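Local coordinates for vascular protein tyrosine phosphatase 1 (Rattus norvegicus, PDB 3I36) that probably removes phosphate from phosphotyrosine in proteins, this chain being the catalytic domain of a transmembrane, receptor-type phosphatase, at residues 60-63 with 64-68; 128-131 with 132-136; 296-299 with 300-304. All coordinates share one frame; numbering follows the deposited sequence.

Interaction 1. Residues 60-63 with 64-68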
loop_
_atom_site.group_PDB
_atom_site.type_symbol
_atom_site.label_atom_id
_atom_site.label_comp_id
_atom_site.label_asym_id
_atom_site.label_seq_id
_atom_site.Cartn_x
_atom_site.Cartn_y
_atom_site.Cartn_z
ATOM N N LEU A 60 16.523 -9.322 6.097
ATOM C CA LEU A 60 15.983 -8.763 7.329
ATOM C C LEU A 60 15.168 -9.856 7.990
ATOM O O LEU A 60 14.369 -10.509 7.318
ATOM C CB LEU A 60 15.083 -7.568 7.050
ATOM C CG LEU A 60 15.825 -6.292 6.647
ATOM C CD1 LEU A 60 14.829 -5.309 6.047
ATOM C CD2 LEU A 60 16.496 -5.704 7.877
ATOM N N PRO A 61 15.389 -10.076 9.293
ATOM C CA PRO A 61 14.657 -11.113 10.026
ATOM C C PRO A 61 13.151 -10.915 9.917
ATOM O O PRO A 61 12.666 -9.781 9.900
ATOM C CB PRO A 61 15.117 -10.904 11.469
ATOM C CG PRO A 61 16.486 -10.358 11.334
ATOM C CD PRO A 61 16.483 -9.502 10.094
ATOM N N LYS A 62 12.428 -12.028 9.832
ATOM C CA LYS A 62 10.976 -12.025 9.782
ATOM C C LYS A 62 10.531 -13.080 10.776
ATOM O O LYS A 62 9.704 -13.934 10.456
ATOM C CB LYS A 62 10.477 -12.442 8.395
ATOM C CG LYS A 62 11.321 -11.968 7.238
ATOM C CD LYS A 62 11.159 -12.863 6.024
ATOM C CE LYS A 62 11.924 -14.153 6.199
ATOM N NZ LYS A 62 12.457 -14.596 4.901
ATOM N N TYR A 63 11.083 -13.029 11.979
ATOM C CA TYR A 63 10.831 -14.071 12.959
ATOM C C TYR A 63 9.369 -14.129 13.390
ATOM O O TYR A 63 8.803 -15.205 13.486
ATOM C CB TYR A 63 11.723 -13.888 14.183
ATOM C CG TYR A 63 13.183 -14.037 13.847
ATOM C CD1 TYR A 63 13.597 -14.976 12.912
ATOM C CD2 TYR A 63 14.147 -13.248 14.459
ATOM C CE1 TYR A 63 14.928 -15.125 12.589
ATOM C CE2 TYR A 63 15.487 -13.389 14.144
ATOM C CZ TYR A 63 15.872 -14.331 13.206
ATOM O OH TYR A 63 17.200 -14.486 12.875
ATOM N N ALA A 64 8.758 -12.979 13.668
ATOM C CA ALA A 64 7.381 -13.001 14.156
ATOM C C ALA A 64 6.490 -13.658 13.106
ATOM O O ALA A 64 5.644 -14.490 13.421
ATOM C CB ALA A 64 6.882 -11.590 14.482
ATOM N N ALA A 65 6.701 -13.286 11.850
ATOM C CA ALA A 65 5.917 -13.830 10.742
ATOM C C ALA A 65 6.053 -15.337 10.617
ATOM O O ALA A 65 5.187 -15.982 10.044
ATOM C CB ALA A 65 6.320 -13.182 9.434
ATOM N N GLU A 66 7.151 -15.881 11.131
ATOM C CA GLU A 66 7.458 -17.298 10.976
ATOM C C GLU A 66 7.068 -18.120 12.199
ATOM O O GLU A 66 7.151 -19.355 12.186
ATOM C CB GLU A 66 8.944 -17.477 10.649
ATOM C CG GLU A 66 9.290 -17.006 9.248
ATOM C CD GLU A 66 10.788 -16.875 9.004
ATOM O OE1 GLU A 66 11.562 -16.855 9.983
ATOM O OE2 GLU A 66 11.186 -16.775 7.824
ATOM N N ILE A 67 6.645 -17.444 13.260
ATOM C CA ILE A 67 6.162 -18.163 14.430
ATOM C C ILE A 67 4.970 -19.017 14.023
ATOM O O ILE A 67 4.115 -18.575 13.261
ATOM C CB ILE A 67 5.782 -17.207 15.582
ATOM C CG1 ILE A 67 7.032 -16.453 16.056
ATOM C CG2 ILE A 67 5.154 -17.983 16.737
ATOM C CD1 ILE A 67 6.755 -15.434 17.123
ATOM N N ALA A 68 4.931 -20.252 14.517
ATOM C CA ALA A 68 3.909 -21.205 14.110
ATOM C C ALA A 68 2.521 -20.582 14.165
ATOM O O ALA A 68 1.742 -20.683 13.216
ATOM C CB ALA A 68 3.974 -22.470 14.986
HETATM O O HOH W 1 13.726 -14.366 9.619
#
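The short, weakly bonded helical turn about residues 63-66 is where Lys62 and Glu66 meet, one on the approach to the turn and the other in its last part. Tyr63 O receives two backbone N-H groups: Glu66 N at 3.0 Å and, weakly, Ile67 N. Glu66 CG stands anti to its own carbonyl carbon (chi1 -71°) and the chain runs on extended, which carries the acid back over the Lys62 carbonyl, with CG 3.3 Å from Lys62 O. Beyond it the two branches part. OE2 sits against the lysine chain, 3.2 Å from Lys62 CE but 3.9 Å from NZ, a long salt bridge; OE1 lies near the Tyr63 ring edge and accepts weakly from a water that takes the Lys62 N-H at 2.7 Å. With an alanine at Glu66 the Lys62 ammonium would probably lose this nearby counter-charge, and the water one of its partners. Asp83 accepts the N-H groups of Tyr63 and Ala64, while Ala65 O accepts from Asn74, in the Lys-Asn-Arg-Tyr phosphotyrosine-recognition loop of this family. The acid probably steadies the lysine only through a loose electrostatic pull, and the turn's polar backbone is tied to its surroundings.

Interaction 2. Residues 128-131 with 132-136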
loop_
_atom_site.group_PDB
_atom_site.type_symbol
_atom_site.label_atom_id
_atom_site.label_comp_id
_atom_site.label_asym_id
_atom_site.label_seq_id
_atom_site.Cartn_x
_atom_site.Cartn_y
_atom_site.Cartn_z
ATOM N N PHE A 128 -7.055 -7.172 11.414
ATOM C CA PHE A 128 -7.017 -6.086 10.462
ATOM C C PHE A 128 -7.651 -4.838 11.049
ATOM O O PHE A 128 -7.055 -3.760 11.037
ATOM C CB PHE A 128 -7.749 -6.491 9.192
ATOM C CG PHE A 128 -7.753 -5.445 8.139
ATOM C CD1 PHE A 128 -6.720 -5.363 7.216
ATOM C CD2 PHE A 128 -8.799 -4.541 8.052
ATOM C CE1 PHE A 128 -6.740 -4.393 6.214
ATOM C CE2 PHE A 128 -8.816 -3.568 7.068
ATOM C CZ PHE A 128 -7.781 -3.494 6.149
ATOM N N TRP A 129 -8.866 -4.975 11.560
ATOM C CA TRP A 129 -9.543 -3.822 12.135
ATOM C C TRP A 129 -8.882 -3.340 13.416
ATOM O O TRP A 129 -8.912 -2.152 13.732
ATOM C CB TRP A 129 -11.025 -4.103 12.333
ATOM C CG TRP A 129 -11.720 -4.097 11.028
ATOM C CD1 TRP A 129 -12.148 -5.178 10.320
ATOM C CD2 TRP A 129 -11.999 -2.946 10.229
ATOM N NE1 TRP A 129 -12.716 -4.768 9.132
ATOM C CE2 TRP A 129 -12.636 -3.401 9.053
ATOM C CE3 TRP A 129 -11.785 -1.572 10.397
ATOM C CZ2 TRP A 129 -13.060 -2.530 8.051
ATOM C CZ3 TRP A 129 -12.200 -0.705 9.395
ATOM C CH2 TRP A 129 -12.835 -1.188 8.241
ATOM N N ARG A 130 -8.260 -4.254 14.140
ATOM C CA ARG A 130 -7.554 -3.867 15.347
ATOM C C ARG A 130 -6.369 -2.991 14.951
ATOM O O ARG A 130 -6.064 -2.006 15.611
ATOM C CB ARG A 130 -7.104 -5.092 16.143
ATOM C CG ARG A 130 -6.641 -4.754 17.550
ATOM C CD ARG A 130 -6.713 -5.965 18.474
ATOM N NE ARG A 130 -6.100 -7.137 17.875
ATOM C CZ ARG A 130 -4.904 -7.606 18.206
ATOM N NH1 ARG A 130 -4.426 -8.678 17.597
ATOM N NH2 ARG A 130 -4.189 -6.997 19.135
ATOM N N MET A 131 -5.733 -3.326 13.837
ATOM C CA MET A 131 -4.623 -2.520 13.349
ATOM C C MET A 131 -5.158 -1.168 12.911
ATOM O O MET A 131 -4.594 -0.122 13.225
ATOM C CB MET A 131 -3.974 -3.183 12.157
ATOM C CG MET A 131 -2.904 -2.306 11.546
ATOM S SD MET A 131 -1.893 -3.191 10.362
ATOM C CE MET A 131 -3.023 -3.424 9.001
ATOM N N VAL A 132 -6.246 -1.203 12.155
ATOM C CA VAL A 132 -6.875 0.022 11.705
ATOM C C VAL A 132 -7.135 0.903 12.904
ATOM O O VAL A 132 -6.827 2.089 12.888
ATOM C CB VAL A 132 -8.205 -0.252 10.983
ATOM C CG1 VAL A 132 -9.063 1.030 10.934
ATOM C CG2 VAL A 132 -7.931 -0.760 9.580
ATOM N N TRP A 133 -7.698 0.318 13.955
ATOM C CA TRP A 133 -8.044 1.107 15.130
ATOM C C TRP A 133 -6.806 1.575 15.878
ATOM O O TRP A 133 -6.608 2.769 16.121
ATOM C CB TRP A 133 -8.920 0.333 16.106
ATOM C CG TRP A 133 -9.206 1.216 17.252
ATOM C CD1 TRP A 133 -8.610 1.204 18.482
ATOM C CD2 TRP A 133 -10.081 2.346 17.239
ATOM N NE1 TRP A 133 -9.105 2.235 19.254
ATOM C CE2 TRP A 133 -10.003 2.952 18.506
ATOM C CE3 TRP A 133 -10.939 2.889 16.275
ATOM C CZ2 TRP A 133 -10.760 4.073 18.843
ATOM C CZ3 TRP A 133 -11.692 4.010 16.609
ATOM C CH2 TRP A 133 -11.595 4.589 17.884
ATOM N N GLU A 134 -5.962 0.625 16.249
ATOM C CA GLU A 134 -4.841 0.941 17.115
ATOM C C GLU A 134 -3.824 1.835 16.449
ATOM O O GLU A 134 -3.108 2.566 17.116
ATOM C CB GLU A 134 -4.164 -0.338 17.589
ATOM C CG GLU A 134 -5.076 -1.151 18.487
ATOM C CD GLU A 134 -4.433 -2.433 18.940
ATOM O OE1 GLU A 134 -3.253 -2.673 18.593
ATOM O OE2 GLU A 134 -5.121 -3.191 19.643
ATOM N N LYS A 135 -3.741 1.753 15.132
ATOM C CA LYS A 135 -2.708 2.507 14.444
ATOM C C LYS A 135 -3.246 3.785 13.819
ATOM O O LYS A 135 -2.554 4.433 13.051
ATOM C CB LYS A 135 -1.992 1.644 13.414
ATOM C CG LYS A 135 -1.390 0.389 14.011
ATOM C CD LYS A 135 -0.555 0.698 15.267
ATOM C CE LYS A 135 0.107 -0.578 15.804
ATOM N NZ LYS A 135 0.710 -0.405 17.157
ATOM N N ASN A 136 -4.474 4.148 14.172
ATOM C CA ASN A 136 -4.969 5.475 13.855
ATOM C C ASN A 136 -5.194 5.639 12.360
ATOM O O ASN A 136 -4.975 6.710 11.806
ATOM C CB ASN A 136 -3.966 6.525 14.346
ATOM C CG ASN A 136 -4.579 7.895 14.471
ATOM O OD1 ASN A 136 -5.730 8.019 14.863
ATOM N ND2 ASN A 136 -3.810 8.935 14.132
#
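Val132 packs against Phe128 and Trp129, one turn earlier in helix 125-134, which closes in a Schellman motif. Its two methyls divide the work: CG2 lies 3.9 Å from CE2 of the Phe128 ring, crossing it at a slant, while the Val132 and Trp129 side chains lie side by side, with CG1 3.8 Å from Trp129 CE3. Trp129 in turn stacks on Tyr166 and gives its NE1 hydrogen to Tyr157 O. Trp133 joins the first turn mainly by its backbone, Trp133 N to Trp129 O at 2.8 Å; its CG is anti to the backbone N (chi1 180°), leading the indole away onto strands 169-178 and 182-191, where it also meets the His198 ring of strand 196-205. Glu134 bonds from its N to Arg130 O at 2.7 Å, and its carboxylate lies beside the arginine chain, OE2 being 3.0 Å from Arg130 CG. The salt bridge from OE2 to Arg130 NH2 is long, 4.0 Å, with the guanidinium and carboxylate planes 80° apart. Ser90 bridges the pair as well, its OG with Glu134 OE2 and its O with Arg130 NH2, while Asp127 forms a salt bridge with NH1. Lys135 crosses Met131 at about a right angle and sends NZ to Lys88 O. Asn136, at positive phi (70°), is the C-prime residue: Val137 N bonds to Val132 O, and Asn136 N to Trp133 O at 3.2 Å.

Interaction 3. Residues 296-299 with 300-304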
loop_
_atom_site.group_PDB
_atom_site.type_symbol
_atom_site.label_atom_id
_atom_site.label_comp_id
_atom_site.label_asym_id
_atom_site.label_seq_id
_atom_site.Cartn_x
_atom_site.Cartn_y
_atom_site.Cartn_z
ATOM N N LEU A 296 6.036 2.692 -12.712
ATOM C CA LEU A 296 6.336 3.827 -11.834
ATOM C C LEU A 296 7.050 4.882 -12.613
ATOM O O LEU A 296 6.773 6.076 -12.507
ATOM C CB LEU A 296 7.287 3.416 -10.722
ATOM C CG LEU A 296 6.660 2.726 -9.547
ATOM C CD1 LEU A 296 7.750 2.460 -8.528
ATOM C CD2 LEU A 296 5.576 3.645 -9.001
ATOM N N ASN A 297 8.011 4.431 -13.397
ATOM C CA ASN A 297 8.753 5.366 -14.194
ATOM C C ASN A 297 7.827 6.004 -15.208
ATOM O O ASN A 297 7.937 7.191 -15.487
ATOM C CB ASN A 297 9.932 4.661 -14.828
ATOM C CG ASN A 297 11.020 4.411 -13.826
ATOM O OD1 ASN A 297 11.059 3.364 -13.165
ATOM N ND2 ASN A 297 11.893 5.391 -13.669
ATOM N N GLN A 298 6.898 5.217 -15.742
ATOM C CA GLN A 298 5.903 5.784 -16.652
ATOM C C GLN A 298 5.083 6.861 -15.941
ATOM O O GLN A 298 4.780 7.923 -16.503
ATOM C CB GLN A 298 4.970 4.700 -17.188
ATOM C CG GLN A 298 4.064 5.208 -18.313
ATOM C CD GLN A 298 4.866 5.611 -19.530
ATOM O OE1 GLN A 298 5.604 4.795 -20.083
ATOM N NE2 GLN A 298 4.730 6.872 -19.955
ATOM N N CYS A 299 4.716 6.576 -14.697
ATOM C CA CYS A 299 3.983 7.537 -13.885
ATOM C C CYS A 299 4.745 8.847 -13.796
ATOM O O CYS A 299 4.198 9.909 -14.072
ATOM C CB CYS A 299 3.717 6.974 -12.489
ATOM S SG CYS A 299 2.425 5.751 -12.479
ATOM N N VAL A 300 6.016 8.759 -13.422
ATOM C CA VAL A 300 6.862 9.934 -13.336
ATOM C C VAL A 300 6.890 10.674 -14.657
ATOM O O VAL A 300 6.764 11.895 -14.694
ATOM C CB VAL A 300 8.306 9.575 -12.934
ATOM C CG1 VAL A 300 9.190 10.807 -12.996
ATOM C CG2 VAL A 300 8.325 8.968 -11.541
ATOM N N LEU A 301 7.060 9.935 -15.747
ATOM C CA LEU A 301 7.147 10.564 -17.058
ATOM C C LEU A 301 5.858 11.305 -17.365
ATOM O O LEU A 301 5.868 12.454 -17.822
ATOM C CB LEU A 301 7.431 9.517 -18.136
ATOM C CG LEU A 301 7.691 10.062 -19.534
ATOM C CD1 LEU A 301 8.982 10.858 -19.533
ATOM C CD2 LEU A 301 7.743 8.911 -20.553
ATOM N N ASP A 302 4.740 10.644 -17.104
ATOM C CA ASP A 302 3.438 11.223 -17.397
ATOM C C ASP A 302 3.165 12.457 -16.541
ATOM O O ASP A 302 2.600 13.439 -17.018
ATOM C CB ASP A 302 2.344 10.176 -17.206
ATOM C CG ASP A 302 2.453 9.044 -18.211
ATOM O OD1 ASP A 302 3.231 9.187 -19.174
ATOM O OD2 ASP A 302 1.765 8.020 -18.045
ATOM N N ILE A 303 3.576 12.402 -15.280
ATOM C CA ILE A 303 3.391 13.521 -14.372
ATOM C C ILE A 303 4.200 14.713 -14.845
ATOM O O ILE A 303 3.698 15.831 -14.926
ATOM C CB ILE A 303 3.825 13.140 -12.951
ATOM C CG1 ILE A 303 2.852 12.114 -12.383
ATOM C CG2 ILE A 303 3.925 14.382 -12.067
ATOM C CD1 ILE A 303 3.313 11.458 -11.124
ATOM N N ILE A 304 5.460 14.457 -15.166
ATOM C CA ILE A 304 6.351 15.481 -15.681
ATOM C C ILE A 304 5.817 16.077 -16.984
ATOM O O ILE A 304 5.749 17.295 -17.142
ATOM C CB ILE A 304 7.753 14.896 -15.901
ATOM C CG1 ILE A 304 8.431 14.682 -14.543
ATOM C CG2 ILE A 304 8.584 15.803 -16.786
ATOM C CD1 ILE A 304 9.685 13.831 -14.607
#
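Gln298 and Asp302 form the one side-chain hydrogen bond between 296-299 and 300-304, across a single turn of helix 290-305. NE2 of Gln298 reaches OD1 of Asp302 at 2.9 Å, with the N-H fairly straight (155°). The oxygen lies in the plane of the glutamine amide, whereas NE2 comes to the syn side of OD1 from 35° outside the carboxylate plane. A bend at chi2 (64°) turns the glutamine chain along the helix toward the acid. Asp302 has a second partner, OD2 being hydrogen-bonded to Thr217 OG1, so both its oxygens are engaged and the group's rotation should be restricted. The backbone ladder is regular: Val300, Leu301, Asp302 and Ile303 each donate to the carbonyl four residues earlier, as in the 2.8 Å bond from Ile303 N to Cys299 O. Van der Waals contacts of aliphatic carbons fall on backbone oxygens and the glutamine amide: Ile303 CG1 is 3.1 Å from Cys299 O, a tight approach, Val300 CG2 rests 3.4 Å from Leu296 O, and Leu301 CD2 touches Gln298 NE2 at 3.7 Å. Outside the segments, Leu296, Cys299 and Ile303 bear on helix 249-267, Leu296 and Val300 on helix 272-280, and Gln298 on Phe35 of helix 28-53, placing helix 290-305 amid three other helices of the domain.

How the interactions relate
Along the chain the three contacts come in series, each closing before the next opens, and none touches another. Interaction 1 marks the short turn after helix 28-53, interaction 2 lies in helix 125-134 beside the mixed sheet, and interaction 3 in helix 290-305, near the end of the modelled chain. The centres of interactions 1 and 2 are about 21 Å apart; that of interaction 3 is about 36 Å and about 33 Å from theirs, across the chain's centre from both. All three belong to one catalytic domain, with side chains about 9 to 11 Å from those of its probable substrate site. They are thus separate local contacts in different parts of the domain.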